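Local coordinates for protein trans-4-hydroxy-L-proline dehydratase (Clostridioides difficile 70-100-2010, PDB 6VXC) that catalyses the anaerobic, glycyl-radical-dependent dehydration of trans-4-hydroxy-L-proline to (S)-1-pyrroline-5-carboxylate, at residues Ile45-Leu50 / Lys73-Asn78; Met662-Cys667 / Arg782-Ser787; Thr666-Phe671 / Val688-Ser693. All blocks are in the same frame, centred on the assembly; numbering follows the deposited sequence.

Contact 1 (Ile45-Leu50 / Lys73-Asn78); sequences IERAVL and KHYIEN
R47 NH2 is gripped by E105 in a salt bridge and, weakly, by the E293 carbonyl, while NE and NH1 bond to the carbonyls of T292 and T102; the aliphatic stem lies over the Y75 ring. The stem thus serves as packing surface and the charged end is spent on other parts of the chain. R47 CG sits over a face of the ring, 4.2 Å from the Y75 centroid, a CH-pi contact, and the two side chains cross at about a right angle. R47 CG is anti to the backbone N (chi1 -178°), and from there the chain runs extended to NE, carrying the guanidinium well past the tyrosine. This is a helix-loop-helix pair, the consecutive helices 46-58 and 64-78 joined by a short connection; the axes of the local segments run at 125° and come within 9.6 Å. L50 fills the space between them. Its CD1 touches the same tyrosine obliquely, 3.8 Å from Y75 CD1, and CD2 rests on N78 CB at 4.0 Å. H74 turns a ring edge to the backbone, with CD2 3.4 Å from L50 O, while its NE2 is bonded to E53 on helix 46-58.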
ATOM      1  N   ILE A  45      21.405   6.877  -9.461  1.00 20.24           N
ATOM      2  CA  ILE A  45      21.135   7.093 -10.879  1.00 22.61           C
ATOM      3  C   ILE A  45      21.577   5.925 -11.753  1.00 20.06           C
ATOM      4  O   ILE A  45      21.344   5.949 -12.968  1.00 19.64           O
ATOM      5  CB  ILE A  45      21.825   8.394 -11.345  1.00 23.59           C
ATOM      6  CG1 ILE A  45      21.125   8.980 -12.575  1.00 21.27           C
ATOM      7  CG2 ILE A  45      23.317   8.147 -11.600  1.00 20.82           C
ATOM      8  CD1 ILE A  45      19.703   9.452 -12.301  1.00 22.49           C
ATOM      9  N   GLU A  46      22.216   4.901 -11.179  1.00 22.82           N
ATOM     10  CA  GLU A  46      22.790   3.853 -12.017  1.00 21.04           C
ATOM     11  C   GLU A  46      21.723   3.106 -12.806  1.00 19.88           C
ATOM     12  O   GLU A  46      21.934   2.749 -13.973  1.00 23.01           O
ATOM     13  CB  GLU A  46      23.592   2.872 -11.173  1.00 21.61           C
ATOM     14  CG  GLU A  46      24.302   1.866 -12.027  1.00 24.69           C
ATOM     15  CD  GLU A  46      25.191   0.949 -11.241  1.00 28.01           C
ATOM     16  OE1 GLU A  46      24.667  -0.059 -10.742  1.00 28.45           O
ATOM     17  OE2 GLU A  46      26.398   1.235 -11.115  1.00 35.87           O
ATOM     18  N   ARG A  47      20.594   2.805 -12.176  1.00 17.54           N
ATOM     19  CA  ARG A  47      19.549   2.080 -12.883  1.00 15.83           C
ATOM     20  C   ARG A  47      19.135   2.819 -14.149  1.00 15.90           C
ATOM     21  O   ARG A  47      19.072   2.226 -15.230  1.00 19.03           O
ATOM     22  CB  ARG A  47      18.332   1.879 -11.979  1.00 17.45           C
ATOM     23  CG  ARG A  47      17.231   1.086 -12.652  1.00 14.15           C
ATOM     24  CD  ARG A  47      15.917   1.166 -11.918  1.00 14.18           C
ATOM     25  NE  ARG A  47      14.891   0.390 -12.608  1.00 15.12           N
ATOM     26  CZ  ARG A  47      14.174   0.831 -13.633  1.00 13.82           C
ATOM     27  NH1 ARG A  47      14.352   2.065 -14.097  1.00 12.94           N
ATOM     28  NH2 ARG A  47      13.269   0.034 -14.186  1.00 14.63           N
ATOM     29  N   ALA A  48      18.875   4.123 -14.035  1.00 16.63           N
ATOM     30  CA  ALA A  48      18.440   4.896 -15.195  1.00 16.79           C
ATOM     31  C   ALA A  48      19.483   4.862 -16.301  1.00 16.61           C
ATOM     32  O   ALA A  48      19.139   4.735 -17.479  1.00 21.04           O
ATOM     33  CB  ALA A  48      18.148   6.338 -14.789  1.00 14.45           C
ATOM     34  N   VAL A  49      20.763   4.960 -15.945  1.00 18.55           N
ATOM     35  CA  VAL A  49      21.811   4.887 -16.958  1.00 18.92           C
ATOM     36  C   VAL A  49      21.747   3.557 -17.693  1.00 17.42           C
ATOM     37  O   VAL A  49      21.750   3.509 -18.924  1.00 20.72           O
ATOM     38  CB  VAL A  49      23.198   5.091 -16.325  1.00 18.91           C
ATOM     39  CG1 VAL A  49      24.279   4.803 -17.357  1.00 19.39           C
ATOM     40  CG2 VAL A  49      23.353   6.495 -15.782  1.00 18.74           C
ATOM     41  N   LEU A  50      21.675   2.454 -16.949  1.00 17.52           N
ATOM     42  CA  LEU A  50      21.724   1.142 -17.583  1.00 18.00           C
ATOM     43  C   LEU A  50      20.494   0.883 -18.443  1.00 17.04           C
ATOM     44  O   LEU A  50      20.599   0.250 -19.498  1.00 20.55           O
ATOM     45  CB  LEU A  50      21.899   0.046 -16.524  1.00 17.38           C
ATOM     46  CG  LEU A  50      23.265   0.090 -15.821  1.00 21.76           C
ATOM     47  CD1 LEU A  50      23.389  -0.947 -14.699  1.00 20.73           C
ATOM     48  CD2 LEU A  50      24.403  -0.061 -16.827  1.00 22.46           C
ATOM     49  N   LYS A  73      17.664  -7.508 -17.888  1.00 18.66           N
ATOM     50  CA  LYS A  73      18.845  -8.362 -17.892  1.00 17.77           C
ATOM     51  C   LYS A  73      20.119  -7.544 -18.023  1.00 17.19           C
ATOM     52  O   LYS A  73      21.114  -7.815 -17.342  1.00 19.88           O
ATOM     53  CB  LYS A  73      18.759  -9.392 -19.015  1.00 19.41           C
ATOM     54  CG  LYS A  73      19.918 -10.387 -19.003  1.00 19.23           C
ATOM     55  CD  LYS A  73      19.754 -11.412 -20.097  1.00 21.16           C
ATOM     56  CE  LYS A  73      20.955 -12.322 -20.220  1.00 24.68           C
ATOM     57  NZ  LYS A  73      20.979 -12.908 -21.579  1.00 26.78           N
ATOM     58  N   HIS A  74      20.120  -6.562 -18.914  1.00 18.71           N
ATOM     59  CA  HIS A  74      21.280  -5.694 -19.033  1.00 17.83           C
ATOM     60  C   HIS A  74      21.570  -4.996 -17.716  1.00 17.72           C
ATOM     61  O   HIS A  74      22.727  -4.888 -17.301  1.00 20.72           O
ATOM     62  CB  HIS A  74      21.056  -4.675 -20.146  1.00 20.27           C
ATOM     63  CG  HIS A  74      22.239  -3.804 -20.399  1.00 21.06           C
ATOM     64  ND1 HIS A  74      23.370  -4.257 -21.042  1.00 26.49           N
ATOM     65  CD2 HIS A  74      22.484  -2.516 -20.072  1.00 21.22           C
ATOM     66  CE1 HIS A  74      24.258  -3.283 -21.105  1.00 20.82           C
ATOM     67  NE2 HIS A  74      23.744  -2.214 -20.525  1.00 20.35           N
ATOM     68  N   TYR A  75      20.525  -4.506 -17.049  1.00 18.86           N
ATOM     69  CA  TYR A  75      20.702  -3.866 -15.755  1.00 17.95           C
ATOM     70  C   TYR A  75      21.282  -4.847 -14.739  1.00 15.93           C
ATOM     71  O   TYR A  75      22.222  -4.515 -14.011  1.00 17.70           O
ATOM     72  CB  TYR A  75      19.365  -3.275 -15.290  1.00 20.78           C
ATOM     73  CG  TYR A  75      19.276  -2.972 -13.814  1.00 17.50           C
ATOM     74  CD1 TYR A  75      19.969  -1.911 -13.259  1.00 17.71           C
ATOM     75  CD2 TYR A  75      18.470  -3.736 -12.983  1.00 17.89           C
ATOM     76  CE1 TYR A  75      19.883  -1.636 -11.916  1.00 20.32           C
ATOM     77  CE2 TYR A  75      18.374  -3.461 -11.629  1.00 17.63           C
ATOM     78  CZ  TYR A  75      19.080  -2.412 -11.107  1.00 16.96           C
ATOM     79  OH  TYR A  75      19.001  -2.124  -9.772  1.00 21.76           O
ATOM     80  N   ILE A  76      20.740  -6.063 -14.676  1.00 16.90           N
ATOM     81  CA  ILE A  76      21.240  -7.046 -13.713  1.00 15.39           C
ATOM     82  C   ILE A  76      22.692  -7.416 -14.015  1.00 21.63           C
ATOM     83  O   ILE A  76      23.510  -7.579 -13.102  1.00 20.62           O
ATOM     84  CB  ILE A  76      20.327  -8.285 -13.692  1.00 16.78           C
ATOM     85  CG1 ILE A  76      18.950  -7.939 -13.121  1.00 17.64           C
ATOM     86  CG2 ILE A  76      20.967  -9.426 -12.885  1.00 17.56           C
ATOM     87  CD1 ILE A  76      18.995  -7.474 -11.698  1.00 20.03           C
ATOM     88  N   GLU A  77      23.033  -7.570 -15.299  1.00 19.37           N
ATOM     89  CA  GLU A  77      24.395  -7.952 -15.663  1.00 20.15           C
ATOM     90  C   GLU A  77      25.422  -6.904 -15.252  1.00 17.28           C
ATOM     91  O   GLU A  77      26.558  -7.252 -14.920  1.00 17.95           O
ATOM     92  CB  GLU A  77      24.481  -8.211 -17.170  1.00 18.25           C
ATOM     93  CG  GLU A  77      24.009  -9.585 -17.602  1.00 24.92           C
ATOM     94  CD  GLU A  77      23.945  -9.754 -19.126  1.00 32.14           C
ATOM     95  OE1 GLU A  77      23.950  -8.735 -19.856  1.00 35.09           O
ATOM     96  OE2 GLU A  77      23.879 -10.910 -19.591  1.00 33.19           O
ATOM     97  N   ASN A  78      25.063  -5.624 -15.272  1.00 18.61           N
ATOM     98  CA  ASN A  78      26.061  -4.572 -15.153  1.00 17.46           C
ATOM     99  C   ASN A  78      25.954  -3.686 -13.927  1.00 19.98           C
ATOM    100  O   ASN A  78      26.868  -2.890 -13.705  1.00 25.71           O
ATOM    101  CB  ASN A  78      26.021  -3.668 -16.385  1.00 23.75           C
ATOM    102  CG  ASN A  78      26.434  -4.395 -17.628  1.00 24.78           C
ATOM    103  OD1 ASN A  78      25.591  -4.815 -18.421  1.00 22.79           O
ATOM    104  ND2 ASN A  78      27.739  -4.563 -17.806  1.00 24.46           N
TER

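Contact 2 (Met662-Cys667 / Arg782-Ser787); sequences MLPTTC and RVAGYS
The methyl of T666 butts against the phenol end of Y786, CG2 lying 3.2 Å from Y786 OH, near the ring plane and at its edge. This is a tight fit. The segment 782-787 is the glycyl radical loop of the enzyme family, a tight loop between strands 780-782 and 787-789 that carries G785, the residue on which the radical is formed; the radical itself is absent from this model. The neighbouring T665 meets the same ring with its own methyl, CG2 to Y786 CE1 at 3.9 Å. That methyl is anti to the threonine's backbone N, and OG1 turns instead to the hydroxyl of Y470. F360 stacks edge-to-face on Y786, so the tyrosine is held by packing from more than one part of the chain. A784 CB completes the apolar contact, 3.9 Å from P664 CG. Residues P664 to C667 form a type II' turn with T665 at its positive-phi corner. T665 also lies close to the active site: its side chain is about 4 Å from that of C454, by similarity the cysteine radical intermediate, and about 3 Å from a bound glycerol, which may mark the substrate pocket. The loop is held together from within by V783 N bonding to Y786 O and by R782 NH2 bonding to S787 OG nearly in the guanidinium plane. The polar link across the contact is a bridging water, which accepts from T665 N at 2.8 Å and donates to A784 O at 2.7 Å.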
ATOM      1  N   MET A 662     -11.906   1.136   1.091  1.00 11.93           N
ATOM      2  CA  MET A 662     -12.031   2.372   1.867  1.00 12.83           C
ATOM      3  C   MET A 662     -10.770   2.576   2.704  1.00 12.94           C
ATOM      4  O   MET A 662     -10.661   2.023   3.806  1.00 12.75           O
ATOM      5  CB  MET A 662     -13.266   2.313   2.754  1.00 13.17           C
ATOM      6  CG  MET A 662     -14.477   1.755   2.020  1.00 16.61           C
ATOM      7  SD  MET A 662     -15.284   3.037   1.061  1.00 23.40           S
ATOM      8  CE  MET A 662     -16.039   3.927   2.413  1.00 14.29           C
ATOM      9  N   LEU A 663      -9.840   3.377   2.193  1.00 10.27           N
ATOM     10  CA  LEU A 663      -8.629   3.735   2.920  1.00 12.55           C
ATOM     11  C   LEU A 663      -8.106   5.062   2.380  1.00 13.01           C
ATOM     12  O   LEU A 663      -8.428   5.444   1.252  1.00 15.13           O
ATOM     13  CB  LEU A 663      -7.555   2.635   2.817  1.00 13.08           C
ATOM     14  CG  LEU A 663      -6.875   2.058   1.558  1.00 14.74           C
ATOM     15  CD1 LEU A 663      -7.885   1.579   0.549  1.00 16.45           C
ATOM     16  CD2 LEU A 663      -5.845   2.964   0.929  1.00 14.34           C
ATOM     17  N   PRO A 664      -7.341   5.816   3.187  1.00 13.77           N
ATOM     18  CA  PRO A 664      -6.905   7.155   2.758  1.00 12.22           C
ATOM     19  C   PRO A 664      -5.395   7.336   2.591  1.00 13.38           C
ATOM     20  O   PRO A 664      -4.973   8.291   1.934  1.00 12.68           O
ATOM     21  CB  PRO A 664      -7.404   8.033   3.908  1.00  9.98           C
ATOM     22  CG  PRO A 664      -7.113   7.134   5.136  1.00  9.06           C
ATOM     23  CD  PRO A 664      -7.307   5.691   4.658  1.00  8.91           C
ATOM     24  N   THR A 665      -4.576   6.482   3.211  1.00 11.18           N
ATOM     25  CA  THR A 665      -3.158   6.776   3.444  1.00 11.31           C
ATOM     26  C   THR A 665      -3.020   8.212   3.970  1.00 11.51           C
ATOM     27  O   THR A 665      -3.508   8.498   5.064  1.00 14.15           O
ATOM     28  CB  THR A 665      -2.318   6.515   2.184  1.00 13.53           C
ATOM     29  OG1 THR A 665      -2.620   5.209   1.670  1.00 14.42           O
ATOM     30  CG2 THR A 665      -0.827   6.588   2.510  1.00 11.50           C
ATOM     31  N   THR A 666      -2.370   9.130   3.248  1.00 13.36           N
ATOM     32  CA  THR A 666      -2.370  10.532   3.670  1.00 12.94           C
ATOM     33  C   THR A 666      -3.276  11.398   2.795  1.00 12.18           C
ATOM     34  O   THR A 666      -3.250  12.629   2.912  1.00 13.36           O
ATOM     35  CB  THR A 666      -0.950  11.127   3.715  1.00 12.19           C
ATOM     36  OG1 THR A 666      -0.311  11.009   2.444  1.00 14.00           O
ATOM     37  CG2 THR A 666      -0.073  10.446   4.799  1.00 11.53           C
ATOM     38  N   CYS A 667      -4.088  10.786   1.937  1.00 12.36           N
ATOM     39  CA  CYS A 667      -4.903  11.564   1.020  1.00 11.23           C
ATOM     40  C   CYS A 667      -6.067  12.270   1.706  1.00 12.11           C
ATOM     41  O   CYS A 667      -6.612  13.220   1.126  1.00 13.37           O
ATOM     42  CB  CYS A 667      -5.430  10.677  -0.106  1.00 19.56           C
ATOM     43  SG  CYS A 667      -5.969  11.600  -1.545  1.00 67.96           S
ATOM     44  N   ARG A 782       0.918   5.647  14.614  1.00 10.40           N
ATOM     45  CA  ARG A 782       0.115   5.038  13.563  1.00  9.85           C
ATOM     46  C   ARG A 782      -0.583   6.129  12.760  1.00  9.70           C
ATOM     47  O   ARG A 782      -1.253   6.984  13.328  1.00 10.23           O
ATOM     48  CB  ARG A 782      -0.921   4.077  14.150  1.00 10.29           C
ATOM     49  CG  ARG A 782      -1.534   3.128  13.120  1.00 10.86           C
ATOM     50  CD  ARG A 782      -0.481   2.150  12.583  1.00  9.48           C
ATOM     51  NE  ARG A 782      -1.032   1.245  11.590  1.00  9.29           N
ATOM     52  CZ  ARG A 782      -0.374   0.228  11.036  1.00 10.79           C
ATOM     53  NH1 ARG A 782      -0.978  -0.545  10.141  1.00 11.32           N
ATOM     54  NH2 ARG A 782       0.879  -0.032  11.389  1.00  9.92           N
ATOM     55  N   VAL A 783      -0.417   6.088  11.443  1.00 13.02           N
ATOM     56  CA  VAL A 783      -1.033   7.067  10.551  1.00 10.99           C
ATOM     57  C   VAL A 783      -2.311   6.454   9.997  1.00  9.03           C
ATOM     58  O   VAL A 783      -3.373   6.631  10.580  1.00 12.37           O
ATOM     59  CB  VAL A 783      -0.046   7.510   9.456  1.00 11.34           C
ATOM     60  CG1 VAL A 783      -0.680   8.543   8.555  1.00 10.06           C
ATOM     61  CG2 VAL A 783       1.180   8.107  10.106  1.00 10.90           C
ATOM     62  N   ALA A 784      -2.223   5.695   8.904  1.00 12.48           N
ATOM     63  CA  ALA A 784      -3.417   5.014   8.392  1.00  9.39           C
ATOM     64  C   ALA A 784      -2.966   3.812   7.565  1.00 11.07           C
ATOM     65  O   ALA A 784      -2.623   3.959   6.392  1.00 13.65           O
ATOM     66  CB  ALA A 784      -4.295   5.951   7.579  1.00  9.14           C
ATOM     67  N   GLY A 785      -2.983   2.635   8.178  1.00 14.98           N
ATOM     68  CA  GLY A 785      -2.486   1.451   7.509  1.00 10.81           C
ATOM     69  C   GLY A 785      -0.989   1.276   7.540  1.00 11.46           C
ATOM     70  O   GLY A 785      -0.477   0.353   6.887  1.00 12.84           O
ATOM     71  N   TYR A 786      -0.274   2.130   8.273  1.00 12.85           N
ATOM     72  CA  TYR A 786       1.175   2.060   8.433  1.00 11.25           C
ATOM     73  C   TYR A 786       1.601   2.961   9.581  1.00  9.80           C
ATOM     74  O   TYR A 786       0.879   3.874   9.975  1.00 12.21           O
ATOM     75  CB  TYR A 786       1.920   2.479   7.174  1.00 11.14           C
ATOM     76  CG  TYR A 786       1.837   3.957   6.877  1.00 12.32           C
ATOM     77  CD1 TYR A 786       0.657   4.522   6.416  1.00 11.35           C
ATOM     78  CD2 TYR A 786       2.932   4.792   7.080  1.00 11.51           C
ATOM     79  CE1 TYR A 786       0.580   5.869   6.130  1.00 10.00           C
ATOM     80  CE2 TYR A 786       2.865   6.146   6.803  1.00 10.26           C
ATOM     81  CZ  TYR A 786       1.679   6.674   6.331  1.00 11.65           C
ATOM     82  OH  TYR A 786       1.589   8.014   6.050  1.00 15.23           O
ATOM     83  N   SER A 787       2.809   2.722  10.068  1.00 10.62           N
ATOM     84  CA  SER A 787       3.428   3.527  11.109  1.00 11.90           C
ATOM     85  C   SER A 787       4.546   4.364  10.513  1.00 10.98           C
ATOM     86  O   SER A 787       5.159   3.986   9.510  1.00 13.70           O
ATOM     87  CB  SER A 787       3.979   2.650  12.247  1.00 11.66           C
ATOM     88  OG  SER A 787       2.948   1.887  12.841  1.00 13.89           O
TER
HETATM   89  O   HOH W   1      -4.319   3.844   4.239  1.00 10.63           O

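Contact 3 (Thr666-Phe671 / Val688-Ser693); sequences TCHIYF and VSEGIS
The imidazole of H668 has an aliphatic group over each face, both offset toward the rim. E690 CB packs on one face, 3.7 Å from the ring centroid and 23° off the normal, a CH-pi contact; I669 CD1 lies over the opposite face, and V688 O lies in the ring plane at the edge, 3.6 Å from H668 CD2. H668 and E690 run side by side and point the same way, with ring and carboxylate planes steeply inclined. H668 CG stands between its backbone N and carbonyl carbon (chi1 62°), which directs the ring toward the loop. Near the base of the ring, H668 CB also meets S689 O at 3.7 Å. F671 takes less part: its CB touches V688 CG2, while its ring turns away and receives C667 SG over the centre of one face.

The contact joins the first turn of helix 667-673 to the loop that leads toward helix 703-711. One hydrogen bond ties the backbones: V688 N donates to H668 O over 3.2 Å, with the donor tilted 28° from the carbonyl plane. Farther along the loop, E690 to S693 form a type II' turn with G691 at its positive-phi corner. S693 OG donates to E690 OE1 at 2.6 Å, meeting the syn side though out of the carboxylate plane, which would limit the rotation of that bent side chain. R804 approaches E690 OE2 in a long, weak ion pair.

The polar end of H668 belongs to helix 795-803, where NE2 is hydrogen-bonded to E800 OE2. E690 OE1 stays 6.0 Å from H668 NE2, so E690 offers the imidazole a methylene and not its charge; any stabilisation of a protonated histidine would probably come mainly from the nearby E800.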
ATOM      1  N   THR A 666      -2.370   9.130   3.248  1.00 13.36           N
ATOM      2  CA  THR A 666      -2.370  10.532   3.670  1.00 12.94           C
ATOM      3  C   THR A 666      -3.276  11.398   2.795  1.00 12.18           C
ATOM      4  O   THR A 666      -3.250  12.629   2.912  1.00 13.36           O
ATOM      5  CB  THR A 666      -0.950  11.127   3.715  1.00 12.19           C
ATOM      6  OG1 THR A 666      -0.311  11.009   2.444  1.00 14.00           O
ATOM      7  CG2 THR A 666      -0.073  10.446   4.799  1.00 11.53           C
ATOM      8  N   CYS A 667      -4.088  10.786   1.937  1.00 12.36           N
ATOM      9  CA  CYS A 667      -4.903  11.564   1.020  1.00 11.23           C
ATOM     10  C   CYS A 667      -6.067  12.270   1.706  1.00 12.11           C
ATOM     11  O   CYS A 667      -6.612  13.220   1.126  1.00 13.37           O
ATOM     12  CB  CYS A 667      -5.430  10.677  -0.106  1.00 19.56           C
ATOM     13  SG  CYS A 667      -5.969  11.600  -1.545  1.00 67.96           S
ATOM     14  N   HIS A 668      -6.458  11.844   2.922  1.00 12.45           N
ATOM     15  CA  HIS A 668      -7.514  12.560   3.640  1.00 10.62           C
ATOM     16  C   HIS A 668      -7.070  13.954   4.059  1.00 11.36           C
ATOM     17  O   HIS A 668      -7.926  14.818   4.259  1.00 10.97           O
ATOM     18  CB  HIS A 668      -8.011  11.769   4.860  1.00  8.50           C
ATOM     19  CG  HIS A 668      -6.965  11.517   5.903  1.00 11.11           C
ATOM     20  ND1 HIS A 668      -5.813  10.811   5.641  1.00 10.08           N
ATOM     21  CD2 HIS A 668      -6.926  11.832   7.221  1.00  8.91           C
ATOM     22  CE1 HIS A 668      -5.088  10.736   6.745  1.00 11.84           C
ATOM     23  NE2 HIS A 668      -5.742  11.347   7.718  1.00 12.12           N
ATOM     24  N   ILE A 669      -5.762  14.181   4.194  1.00 10.92           N
ATOM     25  CA  ILE A 669      -5.251  15.528   4.430  1.00  9.80           C
ATOM     26  C   ILE A 669      -5.440  16.389   3.183  1.00 11.38           C
ATOM     27  O   ILE A 669      -6.057  17.454   3.235  1.00 14.53           O
ATOM     28  CB  ILE A 669      -3.776  15.474   4.871  1.00 11.09           C
ATOM     29  CG1 ILE A 669      -3.594  14.529   6.087  1.00 10.70           C
ATOM     30  CG2 ILE A 669      -3.223  16.888   5.119  1.00 12.93           C
ATOM     31  CD1 ILE A 669      -4.420  14.902   7.331  1.00  7.92           C
ATOM     32  N   TYR A 670      -4.918  15.921   2.046  1.00 12.61           N
ATOM     33  CA  TYR A 670      -5.036  16.642   0.777  1.00 13.53           C
ATOM     34  C   TYR A 670      -6.492  16.908   0.411  1.00 10.98           C
ATOM     35  O   TYR A 670      -6.861  18.035   0.061  1.00 12.69           O
ATOM     36  CB  TYR A 670      -4.343  15.821  -0.321  1.00 14.33           C
ATOM     37  CG  TYR A 670      -4.613  16.207  -1.774  1.00 13.16           C
ATOM     38  CD1 TYR A 670      -4.402  17.502  -2.233  1.00 15.24           C
ATOM     39  CD2 TYR A 670      -5.007  15.254  -2.691  1.00 14.33           C
ATOM     40  CE1 TYR A 670      -4.622  17.841  -3.571  1.00 16.09           C
ATOM     41  CE2 TYR A 670      -5.221  15.583  -4.036  1.00 13.04           C
ATOM     42  CZ  TYR A 670      -5.034  16.878  -4.461  1.00 15.70           C
ATOM     43  OH  TYR A 670      -5.253  17.194  -5.787  1.00 14.32           O
ATOM     44  N   PHE A 671      -7.336  15.880   0.497  1.00 10.26           N
ATOM     45  CA  PHE A 671      -8.737  16.017   0.098  1.00 10.31           C
ATOM     46  C   PHE A 671      -9.473  17.051   0.945  1.00 12.73           C
ATOM     47  O   PHE A 671     -10.386  17.715   0.448  1.00 13.10           O
ATOM     48  CB  PHE A 671      -9.450  14.667   0.194  1.00  9.46           C
ATOM     49  CG  PHE A 671      -9.226  13.775  -0.989  1.00 10.04           C
ATOM     50  CD1 PHE A 671      -8.550  14.242  -2.110  1.00 11.50           C
ATOM     51  CD2 PHE A 671      -9.709  12.461  -0.995  1.00 11.11           C
ATOM     52  CE1 PHE A 671      -8.356  13.426  -3.215  1.00  9.98           C
ATOM     53  CE2 PHE A 671      -9.529  11.634  -2.103  1.00  9.36           C
ATOM     54  CZ  PHE A 671      -8.840  12.118  -3.213  1.00 11.02           C
ATOM     55  N   VAL A 688     -10.457  15.707   5.924  1.00 12.31           N
ATOM     56  CA  VAL A 688     -11.663  14.889   6.062  1.00 12.73           C
ATOM     57  C   VAL A 688     -11.331  13.684   6.948  1.00 12.52           C
ATOM     58  O   VAL A 688     -10.174  13.485   7.338  1.00 11.63           O
ATOM     59  CB  VAL A 688     -12.260  14.465   4.697  1.00  9.88           C
ATOM     60  CG1 VAL A 688     -12.673  15.693   3.882  1.00 10.06           C
ATOM     61  CG2 VAL A 688     -11.268  13.627   3.863  1.00 10.60           C
ATOM     62  N   SER A 689     -12.346  12.902   7.304  1.00 12.21           N
ATOM     63  CA  SER A 689     -12.132  11.757   8.183  1.00 12.01           C
ATOM     64  C   SER A 689     -11.245  10.720   7.497  1.00 11.91           C
ATOM     65  O   SER A 689     -11.235  10.606   6.272  1.00 12.21           O
ATOM     66  CB  SER A 689     -13.471  11.121   8.556  1.00 11.93           C
ATOM     67  OG  SER A 689     -14.223  10.792   7.388  1.00 12.54           O
ATOM     68  N   GLU A 690     -10.505   9.949   8.303  1.00 13.54           N
ATOM     69  CA  GLU A 690      -9.585   8.919   7.825  1.00 11.68           C
ATOM     70  C   GLU A 690     -10.218   7.529   7.884  1.00 12.83           C
ATOM     71  O   GLU A 690     -10.914   7.189   8.845  1.00 17.46           O
ATOM     72  CB  GLU A 690      -8.262   8.950   8.615  1.00 11.25           C
ATOM     73  CG  GLU A 690      -8.387   9.332  10.084  1.00 16.15           C
ATOM     74  CD  GLU A 690      -8.825   8.218  11.028  1.00 15.34           C
ATOM     75  OE1 GLU A 690      -8.725   7.026  10.672  1.00 19.35           O
ATOM     76  OE2 GLU A 690      -9.305   8.556  12.132  1.00 18.92           O
ATOM     77  N   GLY A 691      -9.968   6.733   6.847  1.00 12.80           N
ATOM     78  CA  GLY A 691     -10.542   5.397   6.746  1.00 12.22           C
ATOM     79  C   GLY A 691     -12.047   5.429   6.890  1.00 14.57           C
ATOM     80  O   GLY A 691     -12.711   6.331   6.383  1.00 14.15           O
ATOM     81  N   ILE A 692     -12.596   4.454   7.615  1.00 12.97           N
ATOM     82  CA  ILE A 692     -14.003   4.465   8.005  1.00  9.88           C
ATOM     83  C   ILE A 692     -14.166   4.944   9.447  1.00 11.69           C
ATOM     84  O   ILE A 692     -15.206   4.703  10.073  1.00 13.93           O
ATOM     85  CB  ILE A 692     -14.678   3.094   7.800  1.00 10.70           C
ATOM     86  CG1 ILE A 692     -14.068   2.037   8.739  1.00 10.58           C
ATOM     87  CG2 ILE A 692     -14.681   2.693   6.311  1.00 10.65           C
ATOM     88  CD1 ILE A 692     -14.856   0.753   8.837  1.00  9.40           C
ATOM     89  N   SER A 693     -13.166   5.634   9.974  1.00 11.64           N
ATOM     90  CA  SER A 693     -13.195   6.120  11.340  1.00 10.79           C
ATOM     91  C   SER A 693     -14.213   7.251  11.475  1.00 12.47           C
ATOM     92  O   SER A 693     -14.604   7.867  10.485  1.00 13.27           O
ATOM     93  CB  SER A 693     -11.815   6.641  11.755  1.00 10.94           C
ATOM     94  OG  SER A 693     -10.778   5.706  11.488  1.00 12.09           O
TER

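Contacts 2 and 3 are continuous. They share T666 and C667, their centres lie 8 Å apart, and P664 CG of contact 2 packs 3.4 Å from G691 N of contact 3. The turn at 664-667 therefore faces the glycyl radical loop while the helix that follows it is fastened to loop 688-693. Contact 2 lies next to C454, the inferred site of the cysteine radical; contact 3 is farther from it, with the H668 side chain about 10 Å from that of C454. Contact 1 stands apart, its centre 34 Å from that of contact 2 and 38 Å from that of contact 3, in a peripheral helix-loop-helix pair away from the annotated sites.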